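PDB 3HL1: ferritin like protein from Caulobacter vibrioides, which is of unknown function but, as a member of the ferritin-like superfamily, probably binds metal within a helical bundle. Local coordinates for residues I26-T31 and L112-T117; V84-F89 and G145-A150; L107-L112 and S306-G311. All coordinates share one frame; numbering follows the deposited sequence.

Interaction 1: residues I26-T31 and L112-T117; sequences IPYYLT and LTRVNT
Tyr28 spans the gap between the two helices and meets Arg114 and Thr117. The short helical segments approach to 11.0 Å between axes and run at 139° to each other, so a long side chain is needed to join them. Packing supplies most of the contact. CG of Tyr28 lies anti to the backbone N (chi1 -158°), which sends the ring across to residues 112-117. Its hydroxyl end enters between two side chains one turn apart. OH of Tyr28 lies 3.1 Å from CD of Arg114 and 3.2 Å from CB of Thr117. The methyl CG2 of Thr117 sits 3.6 Å from CZ of Tyr28. Both side chains cross the tyrosine at about a right angle. The Arg114 chain bends at chi2 and chi3 and lays CG and CD beside the phenol end; the guanidinium plane is turned 38° from the ring.

Thr117 OG1 donates to Thr113 O at 2.7 Å, and this carbonyl also accepts Thr117 N from the opposite face of its plane. Ser104, in the loop before helix 112-121, is bonded to both hydroxyl side chains, to Tyr28 OH at its O and to Thr117 OG1 at its N. Arg114 pairs with Asp111 and also bonds Glu106 O. These partners tie the guanidinium to the loop.

The contact joins helix 8-35 to the short helix 112-121. Helix 8-35 also packs against helix 42-67 through Ile26, Tyr29 and Leu30, while Val115 and Asn116 touch helix 233-242.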
loop_
_atom_site.group_PDB
_atom_site.type_symbol
_atom_site.label_atom_id
_atom_site.label_comp_id
_atom_site.label_asym_id
_atom_site.label_seq_id
_atom_site.Cartn_x
_atom_site.Cartn_y
_atom_site.Cartn_z
ATOM N N ILE A 26 1.593 -1.759 3.485
ATOM C CA ILE A 26 3.010 -1.835 3.791
ATOM C C ILE A 26 3.289 -2.555 5.128
ATOM O O ILE A 26 4.030 -3.553 5.136
ATOM C CB ILE A 26 3.700 -0.431 3.640
ATOM C CG1 ILE A 26 3.650 -0.055 2.133
ATOM C CG2 ILE A 26 5.133 -0.459 4.192
ATOM C CD1 ILE A 26 3.935 1.360 1.804
ATOM N N PRO A 27 2.729 -2.056 6.269
ATOM C CA PRO A 27 2.869 -2.850 7.490
ATOM C C PRO A 27 2.306 -4.260 7.416
ATOM O O PRO A 27 2.895 -5.164 8.003
ATOM C CB PRO A 27 2.191 -1.985 8.575
ATOM C CG PRO A 27 2.254 -0.598 8.045
ATOM C CD PRO A 27 2.031 -0.782 6.553
ATOM N N TYR A 28 1.209 -4.470 6.657
ATOM C CA TYR A 28 0.657 -5.791 6.453
ATOM C C TYR A 28 1.688 -6.746 5.823
ATOM O O TYR A 28 1.910 -7.795 6.368
ATOM C CB TYR A 28 -0.648 -5.757 5.614
ATOM C CG TYR A 28 -1.520 -6.977 5.814
ATOM C CD1 TYR A 28 -1.304 -8.137 5.055
ATOM C CD2 TYR A 28 -2.535 -6.999 6.798
ATOM C CE1 TYR A 28 -2.087 -9.281 5.256
ATOM C CE2 TYR A 28 -3.324 -8.145 7.003
ATOM C CZ TYR A 28 -3.089 -9.262 6.221
ATOM O OH TYR A 28 -3.790 -10.363 6.440
ATOM N N TYR A 29 2.231 -6.391 4.676
ATOM C CA TYR A 29 3.191 -7.167 3.955
ATOM C C TYR A 29 4.496 -7.294 4.731
ATOM O O TYR A 29 5.130 -8.323 4.685
ATOM C CB TYR A 29 3.496 -6.547 2.590
ATOM C CG TYR A 29 2.389 -6.572 1.550
ATOM C CD1 TYR A 29 1.065 -6.931 1.873
ATOM C CD2 TYR A 29 2.618 -6.009 0.289
ATOM C CE1 TYR A 29 0.059 -6.892 0.921
ATOM C CE2 TYR A 29 1.586 -5.896 -0.649
ATOM C CZ TYR A 29 0.322 -6.350 -0.347
ATOM O OH TYR A 29 -0.704 -6.218 -1.295
ATOM N N LEU A 30 4.940 -6.221 5.374
ATOM C CA LEU A 30 6.185 -6.247 6.134
ATOM C C LEU A 30 6.106 -7.226 7.292
ATOM O O LEU A 30 7.079 -7.963 7.585
ATOM C CB LEU A 30 6.546 -4.853 6.678
ATOM C CG LEU A 30 7.170 -3.844 5.692
ATOM C CD1 LEU A 30 7.236 -2.415 6.340
ATOM C CD2 LEU A 30 8.547 -4.361 5.136
ATOM N N THR A 31 4.964 -7.220 7.970
ATOM C CA THR A 31 4.688 -8.126 9.098
ATOM C C THR A 31 4.772 -9.586 8.653
ATOM O O THR A 31 5.455 -10.369 9.308
ATOM C CB THR A 31 3.355 -7.782 9.783
ATOM O OG1 THR A 31 3.447 -6.425 10.236
ATOM C CG2 THR A 31 3.107 -8.743 10.991
ATOM N N LEU A 112 -1.977 -19.131 5.883
ATOM C CA LEU A 112 -3.038 -19.080 4.864
ATOM C C LEU A 112 -3.903 -17.828 4.932
ATOM O O LEU A 112 -4.206 -17.204 3.909
ATOM C CB LEU A 112 -3.895 -20.350 4.940
ATOM C CG LEU A 112 -4.894 -20.466 3.780
ATOM C CD1 LEU A 112 -4.189 -20.362 2.406
ATOM C CD2 LEU A 112 -5.702 -21.751 3.907
ATOM N N THR A 113 -4.306 -17.475 6.143
ATOM C CA THR A 113 -5.140 -16.313 6.391
ATOM C C THR A 113 -4.506 -15.023 5.812
ATOM O O THR A 113 -5.182 -14.238 5.159
ATOM C CB THR A 113 -5.406 -16.113 7.915
ATOM O OG1 THR A 113 -6.097 -17.259 8.429
ATOM C CG2 THR A 113 -6.325 -14.874 8.167
ATOM N N ARG A 114 -3.214 -14.830 6.059
ATOM C CA ARG A 114 -2.478 -13.659 5.550
ATOM C C ARG A 114 -2.232 -13.734 4.039
ATOM O O ARG A 114 -2.396 -12.750 3.357
ATOM C CB ARG A 114 -1.161 -13.454 6.297
ATOM C CG ARG A 114 -1.163 -12.393 7.399
ATOM C CD ARG A 114 -2.411 -12.427 8.314
ATOM N NE ARG A 114 -2.477 -13.593 9.182
ATOM C CZ ARG A 114 -3.249 -13.651 10.255
ATOM N NH1 ARG A 114 -3.980 -12.630 10.651
ATOM N NH2 ARG A 114 -3.329 -14.745 10.932
ATOM N N VAL A 115 -1.834 -14.885 3.519
ATOM C CA VAL A 115 -1.616 -15.011 2.077
ATOM C C VAL A 115 -2.924 -14.847 1.321
ATOM O O VAL A 115 -2.976 -14.127 0.330
ATOM C CB VAL A 115 -0.908 -16.327 1.733
ATOM C CG1 VAL A 115 -0.932 -16.536 0.206
ATOM C CG2 VAL A 115 0.537 -16.194 2.286
ATOM N N ASN A 116 -4.019 -15.417 1.835
ATOM C CA ASN A 116 -5.333 -15.161 1.225
ATOM C C ASN A 116 -5.703 -13.664 1.136
ATOM O O ASN A 116 -6.189 -13.192 0.066
ATOM C CB ASN A 116 -6.471 -15.899 1.969
ATOM C CG ASN A 116 -6.556 -17.363 1.609
ATOM O OD1 ASN A 116 -6.098 -17.793 0.536
ATOM N ND2 ASN A 116 -7.125 -18.154 2.520
ATOM N N THR A 117 -5.509 -12.955 2.245
ATOM C CA THR A 117 -5.721 -11.499 2.332
ATOM C C THR A 117 -4.870 -10.730 1.311
ATOM O O THR A 117 -5.359 -9.813 0.685
ATOM C CB THR A 117 -5.452 -11.006 3.745
ATOM O OG1 THR A 117 -6.177 -11.824 4.670
ATOM C CG2 THR A 117 -5.867 -9.507 3.897
#

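Interaction 2: residues V84-F89 and G145-A150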
loop_
_atom_site.group_PDB
_atom_site.type_symbol
_atom_site.label_atom_id
_atom_site.label_comp_id
_atom_site.label_asym_id
_atom_site.label_seq_id
_atom_site.Cartn_x
_atom_site.Cartn_y
_atom_site.Cartn_z
ATOM N N VAL A 84 -10.441 -3.502 5.002
ATOM C CA VAL A 84 -9.407 -3.032 4.094
ATOM C C VAL A 84 -9.842 -1.643 3.603
ATOM O O VAL A 84 -10.973 -1.489 3.133
ATOM C CB VAL A 84 -9.231 -4.020 2.904
ATOM C CG1 VAL A 84 -8.162 -3.504 1.900
ATOM C CG2 VAL A 84 -8.844 -5.412 3.426
ATOM N N PRO A 85 -8.980 -0.621 3.726
ATOM C CA PRO A 85 -9.397 0.736 3.298
ATOM C C PRO A 85 -9.943 0.808 1.870
ATOM O O PRO A 85 -9.253 0.451 0.924
ATOM C CB PRO A 85 -8.117 1.580 3.463
ATOM C CG PRO A 85 -7.342 0.839 4.588
ATOM C CD PRO A 85 -7.641 -0.623 4.338
ATOM N N HIS A 86 -11.209 1.209 1.736
ATOM C CA HIS A 86 -11.794 1.590 0.424
ATOM C C HIS A 86 -12.103 0.414 -0.509
ATOM O O HIS A 86 -12.342 0.611 -1.689
ATOM C CB HIS A 86 -10.934 2.696 -0.268
ATOM C CG HIS A 86 -10.790 3.946 0.567
ATOM N ND1 HIS A 86 -11.852 4.764 0.858
ATOM C CD2 HIS A 86 -9.735 4.457 1.245
ATOM C CE1 HIS A 86 -11.459 5.733 1.667
ATOM N NE2 HIS A 86 -10.173 5.578 1.907
ATOM N N ILE A 87 -12.067 -0.803 0.035
ATOM C CA ILE A 87 -12.340 -2.025 -0.728
ATOM C C ILE A 87 -13.517 -2.777 -0.102
ATOM O O ILE A 87 -13.562 -2.997 1.096
ATOM C CB ILE A 87 -11.137 -2.976 -0.833
ATOM C CG1 ILE A 87 -9.945 -2.270 -1.502
ATOM C CG2 ILE A 87 -11.532 -4.254 -1.622
ATOM C CD1 ILE A 87 -10.225 -1.728 -2.921
ATOM N N ASP A 88 -14.500 -3.057 -0.927
ATOM C CA ASP A 88 -15.677 -3.895 -0.561
ATOM C C ASP A 88 -15.805 -5.061 -1.532
ATOM O O ASP A 88 -16.252 -4.901 -2.663
ATOM C CB ASP A 88 -16.932 -3.029 -0.660
ATOM C CG ASP A 88 -18.199 -3.737 -0.169
ATOM O OD1 ASP A 88 -18.136 -4.917 0.283
ATOM O OD2 ASP A 88 -19.266 -3.089 -0.274
ATOM N N PHE A 89 -15.449 -6.255 -1.082
ATOM C CA PHE A 89 -15.449 -7.425 -1.958
ATOM C C PHE A 89 -16.875 -7.874 -2.310
ATOM O O PHE A 89 -17.068 -8.610 -3.270
ATOM C CB PHE A 89 -14.615 -8.557 -1.348
ATOM C CG PHE A 89 -13.164 -8.178 -1.160
ATOM C CD1 PHE A 89 -12.382 -7.867 -2.243
ATOM C CD2 PHE A 89 -12.609 -8.092 0.103
ATOM C CE1 PHE A 89 -11.050 -7.503 -2.087
ATOM C CE2 PHE A 89 -11.275 -7.701 0.290
ATOM C CZ PHE A 89 -10.490 -7.398 -0.816
ATOM N N GLY A 145 -7.702 -1.693 -8.797
ATOM C CA GLY A 145 -7.775 -1.290 -10.155
ATOM C C GLY A 145 -8.974 -0.432 -10.434
ATOM O O GLY A 145 -8.865 0.560 -11.187
ATOM N N GLU A 146 -10.118 -0.791 -9.852
ATOM C CA GLU A 146 -11.318 0.022 -10.034
ATOM C C GLU A 146 -11.164 1.401 -9.385
ATOM O O GLU A 146 -11.618 2.446 -9.906
ATOM C CB GLU A 146 -12.541 -0.664 -9.427
ATOM C CG GLU A 146 -13.844 0.098 -9.722
ATOM C CD GLU A 146 -15.069 -0.378 -8.927
ATOM O OE1 GLU A 146 -15.024 -1.481 -8.354
ATOM O OE2 GLU A 146 -16.091 0.369 -8.904
ATOM N N PHE A 147 -10.607 1.410 -8.191
ATOM C CA PHE A 147 -10.286 2.687 -7.510
ATOM C C PHE A 147 -9.465 3.574 -8.479
ATOM O O PHE A 147 -9.800 4.751 -8.706
ATOM C CB PHE A 147 -9.479 2.404 -6.237
ATOM C CG PHE A 147 -9.378 3.608 -5.262
ATOM C CD1 PHE A 147 -9.173 4.896 -5.710
ATOM C CD2 PHE A 147 -9.491 3.411 -3.910
ATOM C CE1 PHE A 147 -9.112 5.965 -4.828
ATOM C CE2 PHE A 147 -9.430 4.486 -3.030
ATOM C CZ PHE A 147 -9.258 5.759 -3.509
ATOM N N TYR A 148 -8.383 3.036 -9.048
ATOM C CA TYR A 148 -7.583 3.807 -9.995
ATOM C C TYR A 148 -8.286 4.188 -11.283
ATOM O O TYR A 148 -7.990 5.254 -11.820
ATOM C CB TYR A 148 -6.208 3.183 -10.250
ATOM C CG TYR A 148 -5.294 3.374 -9.064
ATOM C CD1 TYR A 148 -4.831 4.652 -8.714
ATOM C CD2 TYR A 148 -4.916 2.318 -8.257
ATOM C CE1 TYR A 148 -4.009 4.839 -7.610
ATOM C CE2 TYR A 148 -4.069 2.508 -7.150
ATOM C CZ TYR A 148 -3.638 3.783 -6.839
ATOM O OH TYR A 148 -2.849 3.996 -5.760
ATOM N N ASP A 149 -9.200 3.348 -11.785
ATOM C CA ASP A 149 -10.058 3.748 -12.880
ATOM C C ASP A 149 -10.869 5.026 -12.625
ATOM O O ASP A 149 -10.985 5.898 -13.515
ATOM C CB ASP A 149 -11.091 2.657 -13.146
ATOM C CG ASP A 149 -10.588 1.554 -14.026
ATOM O OD1 ASP A 149 -9.451 1.598 -14.533
ATOM O OD2 ASP A 149 -11.392 0.633 -14.226
ATOM N N ALA A 150 -11.530 5.068 -11.463
ATOM C CA ALA A 150 -12.284 6.256 -11.012
ATOM C C ALA A 150 -11.338 7.443 -10.893
ATOM O O ALA A 150 -11.626 8.552 -11.362
ATOM C CB ALA A 150 -12.952 5.981 -9.686
#
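The first torsions of His86 and Phe147 bring their rings together. In Phe147, CG is anti to the backbone N (chi1 -166°), and the phenyl group reaches out from helix 144-157. In His86, CG lies anti to the carbonyl carbon, beside the backbone N. The pair is an offset edge-to-face, or T-shaped, aromatic contact between a loop and a helix of this ferritin-like fold. Ring centroids are 5.8 Å apart and the planes stand at 85°. The edge of Phe147 is directed at the face of the imidazole.

His86 sits in a type II beta turn from Val84 to Ile87. It is the third residue of that turn and has a positive phi of 74°. The turn bond from Ile87 N to Val84 O is weak, at 3.4 Å. The turn also has outside support, since His86 and Asp88 make backbone hydrogen bonds with Tyr141. The ring of Tyr141 meets that of Phe147 as well, so Tyr141 touches both partners.

The imidazole is fixed at its polar end by ND1, which hydrogen-bonds to Thr139 O. This bond would limit rotation of the ring that Phe147 meets. Earlier in the turn, Val84 and Pro85 pack on Trp24 of helix 8-35. The histidine contact thus connects that helix, through the loop, with helix 144-157.

Touching is confined to a few carbons on each side. CE2 of Phe147 lies 3.9 Å from CG of His86. The nearest approach is 3.6 Å, between CB of His86, near the plane of the phenyl ring at its edge, and CE2 of Phe147.

Interaction 3: residues L107-L112 and S306-G311; sequences LGPLDL and SCWKLG
The last helical turn of helix 292-309 and the loop leading into helix 112-121 meet through Trp308, Gly108 and Pro109. Gly311, just past the helix, closes it with a Schellman motif, with positive phi and two bonds back into the final turn. The loop ends at Asp111, the N-cap of helix 112-121. Leu110, just before it, centres an inverse gamma turn.

The six-membered part of the indole does the touching. CH2 of Trp308 lies 3.8 Å from CB of Pro109 and the same 3.8 Å from N of Pro109. CZ2 of Trp308 is 3.9 Å from C of Gly108, which sits at the ring's edge and near its plane. The Pro109 and Trp308 side chains cross at about a right angle. With CG anti to the carbonyl carbon (chi1 -81°), the tryptophan projects from its helix to the loop.

The polar edge is used elsewhere: NE1 bonds to Thr31 O on helix 8-35. Pro109 and Trp308 both touch Ser35 there. The loop contact is van der Waals packing, with Pro109 CB on Trp308 CH2 its apolar part, while the indole N-H gives the tryptophan its directional anchor.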
loop_
_atom_site.group_PDB
_atom_site.type_symbol
_atom_site.label_atom_id
_atom_site.label_comp_id
_atom_site.label_asym_id
_atom_site.label_seq_id
_atom_site.Cartn_x
_atom_site.Cartn_y
_atom_site.Cartn_z
ATOM N N LEU A 107 -2.996 -8.302 11.593
ATOM C CA LEU A 107 -1.625 -8.623 11.258
ATOM C C LEU A 107 -1.248 -10.041 11.735
ATOM O O LEU A 107 -1.737 -10.463 12.763
ATOM C CB LEU A 107 -0.729 -7.589 11.937
ATOM C CG LEU A 107 -0.919 -6.152 11.475
ATOM C CD1 LEU A 107 0.006 -5.211 12.297
ATOM C CD2 LEU A 107 -0.642 -5.947 9.999
ATOM N N GLY A 108 -0.367 -10.738 10.990
ATOM C CA GLY A 108 0.064 -12.074 11.328
ATOM C C GLY A 108 1.219 -12.530 10.448
ATOM O O GLY A 108 1.754 -11.725 9.662
ATOM N N PRO A 109 1.637 -13.809 10.600
ATOM C CA PRO A 109 2.782 -14.326 9.901
ATOM C C PRO A 109 2.390 -14.807 8.509
ATOM O O PRO A 109 1.243 -14.598 8.076
ATOM C CB PRO A 109 3.232 -15.492 10.794
ATOM C CG PRO A 109 1.966 -16.021 11.324
ATOM C CD PRO A 109 1.065 -14.812 11.511
ATOM N N LEU A 110 3.353 -15.393 7.798
ATOM C CA LEU A 110 3.059 -16.048 6.526
ATOM C C LEU A 110 2.204 -17.291 6.855
ATOM O O LEU A 110 2.712 -18.326 7.134
ATOM C CB LEU A 110 4.338 -16.458 5.823
ATOM C CG LEU A 110 4.037 -17.114 4.460
ATOM C CD1 LEU A 110 3.590 -16.021 3.438
ATOM C CD2 LEU A 110 5.303 -17.857 3.978
ATOM N N ASP A 111 0.895 -17.139 6.887
ATOM C CA ASP A 111 -0.015 -18.282 7.032
ATOM C C ASP A 111 -1.127 -18.135 5.999
ATOM O O ASP A 111 -1.212 -17.121 5.302
ATOM C CB ASP A 111 -0.548 -18.398 8.455
ATOM C CG ASP A 111 -1.312 -17.137 8.925
ATOM O OD1 ASP A 111 -1.707 -16.294 8.090
ATOM O OD2 ASP A 111 -1.534 -16.997 10.145
ATOM N N LEU A 112 -1.977 -19.131 5.883
ATOM C CA LEU A 112 -3.038 -19.080 4.864
ATOM C C LEU A 112 -3.903 -17.828 4.932
ATOM O O LEU A 112 -4.206 -17.204 3.909
ATOM C CB LEU A 112 -3.895 -20.350 4.940
ATOM C CG LEU A 112 -4.894 -20.466 3.780
ATOM C CD1 LEU A 112 -4.189 -20.362 2.406
ATOM C CD2 LEU A 112 -5.702 -21.751 3.907
ATOM N N SER A 306 12.669 -7.822 15.118
ATOM C CA SER A 306 12.966 -7.994 16.524
ATOM C C SER A 306 11.700 -8.366 17.314
ATOM O O SER A 306 11.755 -9.242 18.182
ATOM C CB SER A 306 13.684 -6.766 17.080
ATOM O OG SER A 306 13.574 -6.798 18.478
ATOM N N CYS A 307 10.543 -7.813 16.957
ATOM C CA CYS A 307 9.265 -8.248 17.532
ATOM C C CYS A 307 9.042 -9.730 17.364
ATOM O O CYS A 307 8.812 -10.449 18.334
ATOM C CB CYS A 307 8.081 -7.493 16.926
ATOM S SG CYS A 307 7.972 -5.747 17.384
ATOM N N TRP A 308 9.133 -10.216 16.125
ATOM C CA TRP A 308 8.956 -11.624 15.852
ATOM C C TRP A 308 9.924 -12.532 16.598
ATOM O O TRP A 308 9.514 -13.565 17.167
ATOM C CB TRP A 308 9.091 -11.887 14.349
ATOM C CG TRP A 308 7.870 -11.588 13.563
ATOM C CD1 TRP A 308 7.801 -10.774 12.494
ATOM C CD2 TRP A 308 6.585 -12.164 13.725
ATOM N NE1 TRP A 308 6.534 -10.811 11.945
ATOM C CE2 TRP A 308 5.761 -11.638 12.705
ATOM C CE3 TRP A 308 6.027 -13.059 14.639
ATOM C CZ2 TRP A 308 4.430 -11.978 12.578
ATOM C CZ3 TRP A 308 4.687 -13.419 14.500
ATOM C CH2 TRP A 308 3.904 -12.881 13.487
ATOM N N LYS A 309 11.202 -12.176 16.573
ATOM C CA LYS A 309 12.182 -12.928 17.314
ATOM C C LYS A 309 11.873 -13.015 18.817
ATOM O O LYS A 309 12.219 -14.014 19.441
ATOM C CB LYS A 309 13.552 -12.329 17.126
ATOM C CG LYS A 309 14.201 -12.686 15.792
ATOM C CD LYS A 309 15.501 -11.902 15.658
ATOM C CE LYS A 309 16.632 -12.626 15.035
ATOM N NZ LYS A 309 16.273 -13.752 14.147
ATOM N N LEU A 310 11.264 -11.979 19.385
ATOM C CA LEU A 310 10.851 -11.975 20.788
ATOM C C LEU A 310 9.484 -12.581 21.056
ATOM O O LEU A 310 9.028 -12.577 22.188
ATOM C CB LEU A 310 10.958 -10.568 21.397
ATOM C CG LEU A 310 12.386 -10.043 21.473
ATOM C CD1 LEU A 310 12.500 -8.550 21.620
ATOM C CD2 LEU A 310 13.221 -10.784 22.552
ATOM N N GLY A 311 8.822 -13.124 20.042
ATOM C CA GLY A 311 7.500 -13.723 20.237
ATOM C C GLY A 311 6.353 -12.721 20.343
ATOM O O GLY A 311 5.330 -13.035 20.897
#

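In the fold
All three contacts involve the long connection after helix 42-67 or the short helix 112-121 that follows it. Along the chain their segments alternate: 26-31, 84-89, 107-112, 112-117, 145-150, 306-311. Interactions 1 and 3 have centres 10 Å apart, share Leu112 and touch directly, with Val115 packed against Leu110 and Thr31 against Gly108. They form one continuous patch around helix 8-35, helix 112-121 and the end of helix 292-309. Interaction 2 is separate, its centre 18 Å from that of interaction 1 and 28 Å from that of interaction 3. The connection is thus fastened to the helical body at two well-separated places.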